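Local coordinates for protein aminotransferase, class I (Staphylococcus aureus, PDB 2O1B) that probably catalyses pyridoxal-5'-phosphate-dependent amino group transfer of the aspartate aminotransferase kind, as a two-chain class I aminotransferase, at residues Pro169-Ser172 against Lys173-Ser176; Asp302-Leu305 against Glu306-Ser309; Ser309-Phe312 against Lys313-Asp317; Gln354-Val357 against Gln358-Ile362. All blocks are in the same frame, centred on the assembly; numbering follows the deposited sequence. Where two conformers were deposited one is given.

Contact 1 (Pro169-Ser172 against Lys173-Ser176)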
loop_
_atom_site.group_PDB
_atom_site.type_symbol
_atom_site.label_atom_id
_atom_site.label_comp_id
_atom_site.label_asym_id
_atom_site.label_seq_id
_atom_site.Cartn_x
_atom_site.Cartn_y
_atom_site.Cartn_z
ATOM N N PRO A 169 22.248 8.415 20.062
ATOM C CA PRO A 169 21.902 9.834 20.056
ATOM C C PRO A 169 22.566 10.572 21.204
ATOM O O PRO A 169 22.776 9.995 22.277
ATOM C CB PRO A 169 20.381 9.831 20.263
ATOM C CG PRO A 169 19.938 8.429 19.955
ATOM C CD PRO A 169 21.079 7.575 20.364
ATOM N N ASP A 170 22.911 11.834 20.974
ATOM C CA ASP A 170 23.369 12.692 22.052
ATOM C C ASP A 170 22.456 13.904 22.090
ATOM O O ASP A 170 22.664 14.891 21.367
ATOM C CB ASP A 170 24.829 13.117 21.876
ATOM C CG ASP A 170 25.364 13.882 23.091
ATOM O OD1 ASP A 170 26.591 14.055 23.202
ATOM O OD2 ASP A 170 24.566 14.303 23.950
ATOM N N TRP A 171 21.441 13.809 22.944
ATOM C CA TRP A 171 20.371 14.782 22.988
ATOM C C TRP A 171 20.863 16.166 23.407
ATOM O O TRP A 171 20.290 17.181 23.005
ATOM C CB TRP A 171 19.239 14.286 23.895
ATOM C CG TRP A 171 18.743 12.906 23.535
ATOM C CD1 TRP A 171 18.856 11.778 24.295
ATOM C CD2 TRP A 171 18.067 12.512 22.332
ATOM N NE1 TRP A 171 18.289 10.707 23.644
ATOM C CE2 TRP A 171 17.802 11.127 22.436
ATOM C CE3 TRP A 171 17.661 13.191 21.177
ATOM C CZ2 TRP A 171 17.138 10.413 21.432
ATOM C CZ3 TRP A 171 17.013 12.482 20.179
ATOM C CH2 TRP A 171 16.759 11.101 20.312
ATOM N N SER A 172 21.938 16.206 24.188
ATOM C CA SER A 172 22.505 17.476 24.641
ATOM C C SER A 172 23.182 18.245 23.506
ATOM O O SER A 172 23.406 19.451 23.618
ATOM C CB SER A 172 23.482 17.258 25.801
ATOM O OG SER A 172 24.739 16.784 25.338
ATOM N N LYS A 173 23.504 17.542 22.419
ATOM C CA LYS A 173 24.159 18.160 21.269
ATOM C C LYS A 173 23.185 18.611 20.171
ATOM O O LYS A 173 23.584 19.326 19.248
ATOM C CB LYS A 173 25.220 17.220 20.693
ATOM C CG LYS A 173 26.514 17.153 21.496
ATOM C CD LYS A 173 27.378 15.992 20.998
ATOM C CE LYS A 173 28.598 15.759 21.890
ATOM N NZ LYS A 173 29.824 16.404 21.354
ATOM N N VAL A 174 21.921 18.190 20.258
ATOM C CA VAL A 174 20.884 18.715 19.361
ATOM C C VAL A 174 20.596 20.170 19.753
ATOM O O VAL A 174 20.398 20.471 20.935
ATOM C CB VAL A 174 19.568 17.886 19.406
ATOM C CG1 VAL A 174 18.596 18.345 18.309
ATOM C CG2 VAL A 174 19.849 16.387 19.259
ATOM N N ASP A 175 20.590 21.060 18.764
ATOM C CA ASP A 175 20.299 22.475 19.003
ATOM C C ASP A 175 18.989 22.624 19.775
ATOM O O ASP A 175 17.964 22.052 19.387
ATOM C CB ASP A 175 20.239 23.242 17.683
ATOM C CG ASP A 175 20.064 24.741 17.880
ATOM O OD1 ASP A 175 19.292 25.348 17.108
ATOM O OD2 ASP A 175 20.688 25.314 18.802
ATOM N N SER A 176 19.034 23.374 20.873
ATOM C CA SER A 176 17.872 23.537 21.747
ATOM C C SER A 176 16.629 23.998 20.991
ATOM O O SER A 176 15.516 23.584 21.316
ATOM C CB SER A 176 18.184 24.476 22.919
ATOM O OG SER A 176 18.540 25.777 22.477
#
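Asp-170 meets Lys-173 across a tight beta turn. The backbone O of Asp-170 accepts the N-H of Lys-173 at 3.0 Å. With Trp-171 and Ser-172 at its corners, the turn is close to type I. The carboxylate of Asp-170 lies against the lysine chain, its OD1 3.5 Å from CG of Lys-173 and running on beside CD and CE at distances too short to be trusted in detail. A bend at the last torsion of that chain (chi4 -97°) leaves NZ of Lys-173 4.4 Å from OD1 of Asp-170, too far for a salt bridge, although the opposite charges probably still attract. Trp-171, one indole face covered toward the rim by Pro-169 CB, opens a second, overlapping turn: its O receives a weak bond from Val-174 N at 3.4 Å. Its indole meets the valine more loosely, CE3 of Trp-171 lying 4.3 Å from CG2 of Val-174. Ser-172 OG returns to OD2 of Asp-170 at 2.8 Å on the syn side of the carboxylate. Ser-172 N adds a weak bond to the same oxygen, closing an Asx turn that holds the carboxylate beside the turn. The loop joins strand 156-161 to helix 176-181 at the surface, with the indole packed edge-to-face on Phe-210 of helix 200-210 and touching Ile-185 of strand 182-187.

Contact 2 (Asp302-Leu305 against Glu306-Ser309)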
loop_
_atom_site.group_PDB
_atom_site.type_symbol
_atom_site.label_atom_id
_atom_site.label_comp_id
_atom_site.label_asym_id
_atom_site.label_seq_id
_atom_site.Cartn_x
_atom_site.Cartn_y
_atom_site.Cartn_z
ATOM N N ASP A 302 9.898 -18.677 16.574
ATOM C CA ASP A 302 10.830 -18.038 17.507
ATOM C C ASP A 302 12.251 -18.608 17.376
ATOM O O ASP A 302 13.226 -17.856 17.358
ATOM C CB ASP A 302 10.339 -18.225 18.949
ATOM C CG ASP A 302 9.193 -17.300 19.309
ATOM O OD1 ASP A 302 8.737 -17.366 20.476
ATOM O OD2 ASP A 302 8.759 -16.510 18.443
ATOM N N ASP A 303 12.361 -19.935 17.308
ATOM C CA ASP A 303 13.664 -20.598 17.193
ATOM C C ASP A 303 14.367 -20.206 15.891
ATOM O O ASP A 303 15.582 -19.959 15.873
ATOM C CB ASP A 303 13.517 -22.123 17.294
ATOM C CG ASP A 303 13.032 -22.581 18.665
ATOM O OD1 ASP A 303 13.129 -21.797 19.635
ATOM O OD2 ASP A 303 12.556 -23.732 18.774
ATOM N N PHE A 304 13.600 -20.130 14.806
ATOM C CA PHE A 304 14.157 -19.765 13.516
ATOM C C PHE A 304 14.730 -18.354 13.549
ATOM O O PHE A 304 15.772 -18.113 12.954
ATOM C CB PHE A 304 13.112 -19.903 12.404
ATOM C CG PHE A 304 13.603 -19.476 11.049
ATOM C CD1 PHE A 304 13.363 -18.180 10.584
ATOM C CD2 PHE A 304 14.297 -20.366 10.232
ATOM C CE1 PHE A 304 13.802 -17.781 9.329
ATOM C CE2 PHE A 304 14.747 -19.979 8.968
ATOM C CZ PHE A 304 14.500 -18.673 8.515
ATOM N N LEU A 305 14.066 -17.435 14.248
ATOM C CA LEU A 305 14.582 -16.061 14.407
ATOM C C LEU A 305 15.954 -16.083 15.079
ATOM O O LEU A 305 16.850 -15.310 14.719
ATOM C CB LEU A 305 13.626 -15.203 15.239
ATOM C CG LEU A 305 12.316 -14.718 14.611
ATOM C CD1 LEU A 305 11.613 -13.792 15.584
ATOM C CD2 LEU A 305 12.580 -13.999 13.295
ATOM N N GLU A 306 16.098 -16.973 16.058
ATOM C CA GLU A 306 17.360 -17.152 16.772
ATOM C C GLU A 306 18.423 -17.683 15.822
ATOM O O GLU A 306 19.534 -17.165 15.783
ATOM C CB GLU A 306 17.180 -18.112 17.949
ATOM C CG GLU A 306 18.402 -18.228 18.854
ATOM C CD GLU A 306 18.649 -16.956 19.633
ATOM O OE1 GLU A 306 19.665 -16.274 19.359
ATOM O OE2 GLU A 306 17.803 -16.623 20.496
ATOM N N GLU A 307 18.061 -18.719 15.061
ATOM C CA GLU A 307 18.932 -19.313 14.049
ATOM C C GLU A 307 19.473 -18.263 13.078
ATOM O O GLU A 307 20.673 -18.235 12.799
ATOM C CB GLU A 307 18.181 -20.385 13.261
ATOM C CG GLU A 307 19.043 -21.108 12.231
ATOM C CD GLU A 307 18.232 -21.914 11.231
ATOM O OE1 GLU A 307 17.321 -22.667 11.656
ATOM O OE2 GLU A 307 18.512 -21.789 10.015
ATOM N N GLN A 308 18.575 -17.424 12.567
ATOM C CA GLN A 308 18.917 -16.333 11.655
ATOM C C GLN A 308 19.965 -15.419 12.256
ATOM O O GLN A 308 20.952 -15.091 11.603
ATOM C CB GLN A 308 17.680 -15.500 11.320
ATOM C CG GLN A 308 16.671 -16.172 10.390
ATOM C CD GLN A 308 17.053 -16.044 8.933
ATOM O OE1 GLN A 308 17.996 -16.689 8.475
ATOM N NE2 GLN A 308 16.327 -15.195 8.188
ATOM N N SER A 309 19.738 -14.997 13.495
ATOM C CA SER A 309 20.686 -14.135 14.200
ATOM C C SER A 309 22.047 -14.822 14.318
ATOM O O SER A 309 23.078 -14.226 14.033
ATOM C CB SER A 309 20.149 -13.782 15.589
ATOM O OG SER A 309 20.789 -12.619 16.097
#
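Phe-304 and Gln-308 pack one turn apart near the start of the long alpha-helix 302-325. The phenyl ring and the glutamine amide lie at a modest tilt, their planes 31° apart, and CE1 of Phe-304 comes to 3.5 Å from CG of Gln-308. Two torsions place the amide there: chi1 of Gln-308 sends CG back toward the preceding turn, and a bend at chi2 (-82°) brings CD beside the outer ring atoms, 3.7 Å from CZ of Phe-304. On the same side of the ring plane, OE1 of the exposed Glu-307 lies 4.1 Å from CD2 of Phe-304, a looser approach. Beneath the side chains run the regular helical bonds, such as Gln-308 N to Phe-304 O at 2.9 Å and Ser-309 N to Leu-305 O at 3.2 Å. Farther out, Asp-302 forms a salt bridge with Arg-100, and the buried Leu-305 touches Phe-97 of helix 88-102 and Tyr-255. The amide itself is fixed by hydrogen bonds from NE2 of Gln-308 to Asn-256 OD1 and Gly-254 O, just after pocket residue Lys-253, so the helix is tied to the chain that leaves the cofactor site. Ser-309 OG accepts the N-H of Gly-227.

Contact 3 (Ser309-Phe312 against Lys313-Asp317); sequences SNVF and KTRRD
Phe-312 and Arg-315 form a cation-pi pair three residues apart on helix 302-325. CZ of Arg-315 sits over the ring face, 4.9 Å from the centroid of the Phe-312 ring and 22° off its normal. The guanidinium does not lie flat on the ring: their planes are 66° apart, and NH1 reaches down to 3.4 Å from CZ of Phe-312. Van der Waals contact with Val-311 covers the same group. Val-311 lies alongside the arginine, pointing the same way, and its CG1 covers a guanidinium face toward the rim, 3.7 Å from NE of Arg-315. An arginine chain extended from CG to NE (chi2 -179°) carries the charge out to both neighbours. Among the backbone bonds, Arg-315 N reaches Val-311 O at 3.1 Å and Arg-316 N reaches Phe-312 O at 2.8 Å. Salt bridges complete the account: Arg-315 pairs through NH2 with Asp-58 and through NE with Asp-386, two acids far apart in sequence that probably balance the charge of this buried guanidinium. In the next residue pair, NH2 of Arg-316 meets OD2 of Asp-317 at 2.8 Å on its syn lone pair, while NH1 binds Ala-333 O. This long helix is consistent with the interdomain helix of fold-type I aminotransferases, which links the large and small domains.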
loop_
_atom_site.group_PDB
_atom_site.type_symbol
_atom_site.label_atom_id
_atom_site.label_comp_id
_atom_site.label_asym_id
_atom_site.label_seq_id
_atom_site.Cartn_x
_atom_site.Cartn_y
_atom_site.Cartn_z
ATOM N N SER A 309 19.738 -14.997 13.495
ATOM C CA SER A 309 20.686 -14.135 14.200
ATOM C C SER A 309 22.047 -14.822 14.318
ATOM O O SER A 309 23.078 -14.226 14.033
ATOM C CB SER A 309 20.149 -13.782 15.589
ATOM O OG SER A 309 20.789 -12.619 16.097
ATOM N N ASN A 310 22.048 -16.087 14.722
ATOM C CA ASN A 310 23.301 -16.810 14.865
ATOM C C ASN A 310 24.075 -16.957 13.552
ATOM O O ASN A 310 25.293 -16.794 13.532
ATOM C CB ASN A 310 23.071 -18.156 15.552
ATOM C CG ASN A 310 22.592 -17.998 16.989
ATOM O OD1 ASN A 310 21.863 -18.846 17.511
ATOM N ND2 ASN A 310 22.994 -16.903 17.633
ATOM N N VAL A 311 23.361 -17.243 12.460
ATOM C CA VAL A 311 23.973 -17.405 11.133
ATOM C C VAL A 311 24.686 -16.126 10.695
ATOM O O VAL A 311 25.798 -16.173 10.171
ATOM C CB VAL A 311 22.935 -17.848 10.069
ATOM C CG1 VAL A 311 23.408 -17.511 8.656
ATOM C CG2 VAL A 311 22.636 -19.369 10.194
ATOM N N PHE A 312 24.059 -14.982 10.933
ATOM C CA PHE A 312 24.682 -13.709 10.575
ATOM C C PHE A 312 25.800 -13.300 11.525
ATOM O O PHE A 312 26.775 -12.655 11.114
ATOM C CB PHE A 312 23.628 -12.623 10.374
ATOM C CG PHE A 312 22.980 -12.696 9.025
ATOM C CD1 PHE A 312 23.469 -11.940 7.968
ATOM C CD2 PHE A 312 21.930 -13.581 8.785
ATOM C CE1 PHE A 312 22.897 -12.033 6.702
ATOM C CE2 PHE A 312 21.358 -13.677 7.528
ATOM C CZ PHE A 312 21.839 -12.896 6.484
ATOM N N LYS A 313 25.675 -13.717 12.782
ATOM C CA LYS A 313 26.712 -13.506 13.779
ATOM C C LYS A 313 28.046 -14.089 13.320
ATOM O O LYS A 313 29.062 -13.385 13.309
ATOM C CB LYS A 313 26.290 -14.121 15.104
ATOM C CG LYS A 313 27.259 -13.905 16.243
ATOM C CD LYS A 313 26.752 -14.654 17.454
ATOM C CE LYS A 313 27.559 -14.329 18.684
ATOM N NZ LYS A 313 26.832 -14.788 19.908
ATOM N N THR A 314 28.048 -15.365 12.933
ATOM C CA THR A 314 29.288 -16.005 12.493
ATOM C C THR A 314 29.748 -15.481 11.125
ATOM O O THR A 314 30.936 -15.237 10.924
ATOM C CB THR A 314 29.219 -17.557 12.512
ATOM O OG1 THR A 314 28.696 -18.042 11.275
ATOM C CG2 THR A 314 28.369 -18.059 13.657
ATOM N N ARG A 315 28.812 -15.300 10.193
ATOM C CA ARG A 315 29.127 -14.652 8.920
ATOM C C ARG A 315 29.889 -13.339 9.163
ATOM O O ARG A 315 30.888 -13.061 8.495
ATOM C CB ARG A 315 27.860 -14.383 8.106
ATOM C CG ARG A 315 27.341 -15.582 7.343
ATOM C CD ARG A 315 26.097 -15.203 6.565
ATOM N NE ARG A 315 25.566 -16.342 5.829
ATOM C CZ ARG A 315 24.502 -16.302 5.036
ATOM N NH1 ARG A 315 23.833 -15.170 4.856
ATOM N NH2 ARG A 315 24.109 -17.405 4.418
ATOM N N ARG A 316 29.423 -12.565 10.140
ATOM C CA ARG A 316 30.072 -11.320 10.561
ATOM C C ARG A 316 31.462 -11.588 11.139
ATOM O O ARG A 316 32.426 -10.887 10.811
ATOM C CB ARG A 316 29.211 -10.602 11.602
ATOM C CG ARG A 316 29.803 -9.301 12.127
ATOM C CD ARG A 316 29.345 -9.003 13.546
ATOM N NE ARG A 316 29.641 -10.090 14.489
ATOM C CZ ARG A 316 29.527 -9.999 15.817
ATOM N NH1 ARG A 316 29.133 -8.862 16.391
ATOM N NH2 ARG A 316 29.802 -11.052 16.572
ATOM N N ASP A 317 31.557 -12.600 12.002
ATOM C CA ASP A 317 32.819 -12.946 12.666
ATOM C C ASP A 317 33.926 -13.274 11.665
ATOM O O ASP A 317 35.064 -12.835 11.822
ATOM C CB ASP A 317 32.623 -14.124 13.631
ATOM C CG ASP A 317 31.783 -13.759 14.845
ATOM O OD1 ASP A 317 31.295 -14.678 15.539
ATOM O OD2 ASP A 317 31.606 -12.553 15.099
#

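Contact 4 (Gln354-Val357 against Gln358-Ile362); sequences QFLV and QEKSI
Leu-356 and Ile-362 pack where helix 349-360 gives way to a strand, a helix C-terminus turned by a residue of positive phi, Ser-361 (phi 50°). This is the tight part. O of Leu-356 takes a straight bond from Ile-362 N at 3.0 Å and a weak one from Lys-360 N, so one carbonyl receives the N-H groups of both Lys-360 and the first strand residue. The leucine and isoleucine side chains meet through their CB atoms, 4.3 Å between Leu-356 CB and Ile-362 CB, and both rest on Leu-396 of helix 388-397. Ser-361 adds a backbone bond to Ile-50, at the two-stranded parallel sheet, and its OG binds Leu-47 O. Close packing extends to Phe-355: CG of Glu-359 lies over one face of its ring in a CH-pi contact, 3.9 Å from the centroid of the Phe-355 ring, and Tyr-347 meets the same ring edge-to-face. Toward solvent the packing is sparser. Lys-360 sends its ammonium away to Glu-398. At the outer edge two exposed glutamines cross with their amides nearly perpendicular, 79° apart, and NE2 of Gln-358 touches the aliphatic CG of Gln-354 at 3.4 Å.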
loop_
_atom_site.group_PDB
_atom_site.type_symbol
_atom_site.label_atom_id
_atom_site.label_comp_id
_atom_site.label_asym_id
_atom_site.label_seq_id
_atom_site.Cartn_x
_atom_site.Cartn_y
_atom_site.Cartn_z
ATOM N N GLN A 354 32.074 2.904 -7.142
ATOM C CA GLN A 354 32.413 2.724 -8.547
ATOM C C GLN A 354 33.721 1.945 -8.735
ATOM O O GLN A 354 33.785 1.044 -9.575
ATOM C CB GLN A 354 32.423 4.068 -9.286
ATOM C CG GLN A 354 32.107 3.961 -10.781
ATOM C CD GLN A 354 30.681 3.465 -11.093
ATOM O OE1 GLN A 354 29.780 3.479 -10.237
ATOM N NE2 GLN A 354 30.477 3.030 -12.332
ATOM N N PHE A 355 34.742 2.269 -7.938
ATOM C CA PHE A 355 35.990 1.494 -7.904
ATOM C C PHE A 355 35.755 -0.008 -7.700
ATOM O O PHE A 355 36.238 -0.826 -8.485
ATOM C CB PHE A 355 36.917 2.034 -6.808
ATOM C CG PHE A 355 38.230 1.292 -6.683
ATOM C CD1 PHE A 355 39.298 1.587 -7.526
ATOM C CD2 PHE A 355 38.404 0.320 -5.703
ATOM C CE1 PHE A 355 40.518 0.917 -7.404
ATOM C CE2 PHE A 355 39.618 -0.356 -5.576
ATOM C CZ PHE A 355 40.677 -0.054 -6.432
ATOM N N LEU A 356 35.008 -0.361 -6.656
ATOM C CA LEU A 356 34.759 -1.766 -6.322
ATOM C C LEU A 356 33.997 -2.541 -7.413
ATOM O O LEU A 356 34.322 -3.699 -7.701
ATOM C CB LEU A 356 34.052 -1.887 -4.964
ATOM C CG LEU A 356 34.842 -1.546 -3.691
ATOM C CD1 LEU A 356 33.935 -1.537 -2.466
ATOM C CD2 LEU A 356 35.970 -2.529 -3.485
ATOM N N VAL A 357 32.999 -1.909 -8.027
ATOM C CA VAL A 357 32.242 -2.565 -9.110
ATOM C C VAL A 357 33.085 -2.709 -10.382
ATOM O O VAL A 357 33.104 -3.784 -10.999
ATOM C CB VAL A 357 30.841 -1.903 -9.378
ATOM C CG1 VAL A 357 30.964 -0.430 -9.730
ATOM C CG2 VAL A 357 30.108 -2.635 -10.486
ATOM N N GLN A 358 33.795 -1.638 -10.744
ATOM C CA GLN A 358 34.666 -1.607 -11.928
ATOM C C GLN A 358 35.855 -2.559 -11.815
ATOM O O GLN A 358 36.074 -3.396 -12.691
ATOM C CB GLN A 358 35.213 -0.198 -12.162
ATOM C CG GLN A 358 34.275 0.778 -12.862
ATOM C CD GLN A 358 34.986 2.076 -13.268
ATOM O OE1 GLN A 358 36.184 2.080 -13.590
ATOM N NE2 GLN A 358 34.245 3.184 -13.259
ATOM N N GLU A 359 36.633 -2.408 -10.746
ATOM C CA GLU A 359 37.879 -3.158 -10.581
ATOM C C GLU A 359 37.663 -4.529 -9.956
ATOM O O GLU A 359 38.251 -5.507 -10.402
ATOM C CB GLU A 359 38.911 -2.367 -9.759
ATOM C CG GLU A 359 39.082 -0.892 -10.154
ATOM C CD GLU A 359 39.524 -0.680 -11.593
ATOM O OE1 GLU A 359 40.316 -1.500 -12.117
ATOM O OE2 GLU A 359 39.081 0.326 -12.198
ATOM N N LYS A 360 36.818 -4.597 -8.934
ATOM C CA LYS A 360 36.688 -5.806 -8.117
ATOM C C LYS A 360 35.382 -6.589 -8.304
ATOM O O LYS A 360 35.201 -7.648 -7.692
ATOM C CB LYS A 360 36.896 -5.462 -6.637
ATOM C CG LYS A 360 38.324 -5.025 -6.311
ATOM C CD LYS A 360 39.273 -6.208 -6.352
ATOM C CE LYS A 360 40.704 -5.794 -6.085
ATOM N NZ LYS A 360 41.551 -6.981 -5.783
ATOM N N SER A 361 34.492 -6.075 -9.154
ATOM C CA SER A 361 33.151 -6.655 -9.362
ATOM C C SER A 361 32.405 -6.922 -8.051
ATOM O O SER A 361 31.716 -7.934 -7.907
ATOM C CB SER A 361 33.215 -7.921 -10.227
ATOM O OG SER A 361 33.615 -7.619 -11.555
ATOM N N ILE A 362 32.569 -6.008 -7.095
ATOM C CA ILE A 362 31.824 -6.031 -5.838
ATOM C C ILE A 362 30.865 -4.849 -5.806
ATOM O O ILE A 362 31.288 -3.691 -5.852
ATOM C CB ILE A 362 32.756 -5.977 -4.595
ATOM C CG1 ILE A 362 33.630 -7.224 -4.514
ATOM C CG2 ILE A 362 31.942 -5.829 -3.312
ATOM C CD1 ILE A 362 34.671 -7.174 -3.414
#

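In the fold
Contacts 2 and 3 are successive stretches of helix 302-325: they share Ser-309, and their centres lie 11 Å apart. Both skirt the cofactor site without entering it, the side chains of Gln-308 and Phe-312 each about 12 Å from a bound pyridoxal-5'-phosphate. Contact 4 follows later in the chain, its centre 25 Å from that of contact 3 and with about 14 Å between nearest atoms. It runs from a helix end into strand 362-363, which pairs in parallel with 50-51. Contact 1 stands apart on the surface beside the seven-stranded sheet, its centre 33 to 38 Å from the other three and its nearest atoms at least about 19 Å from theirs.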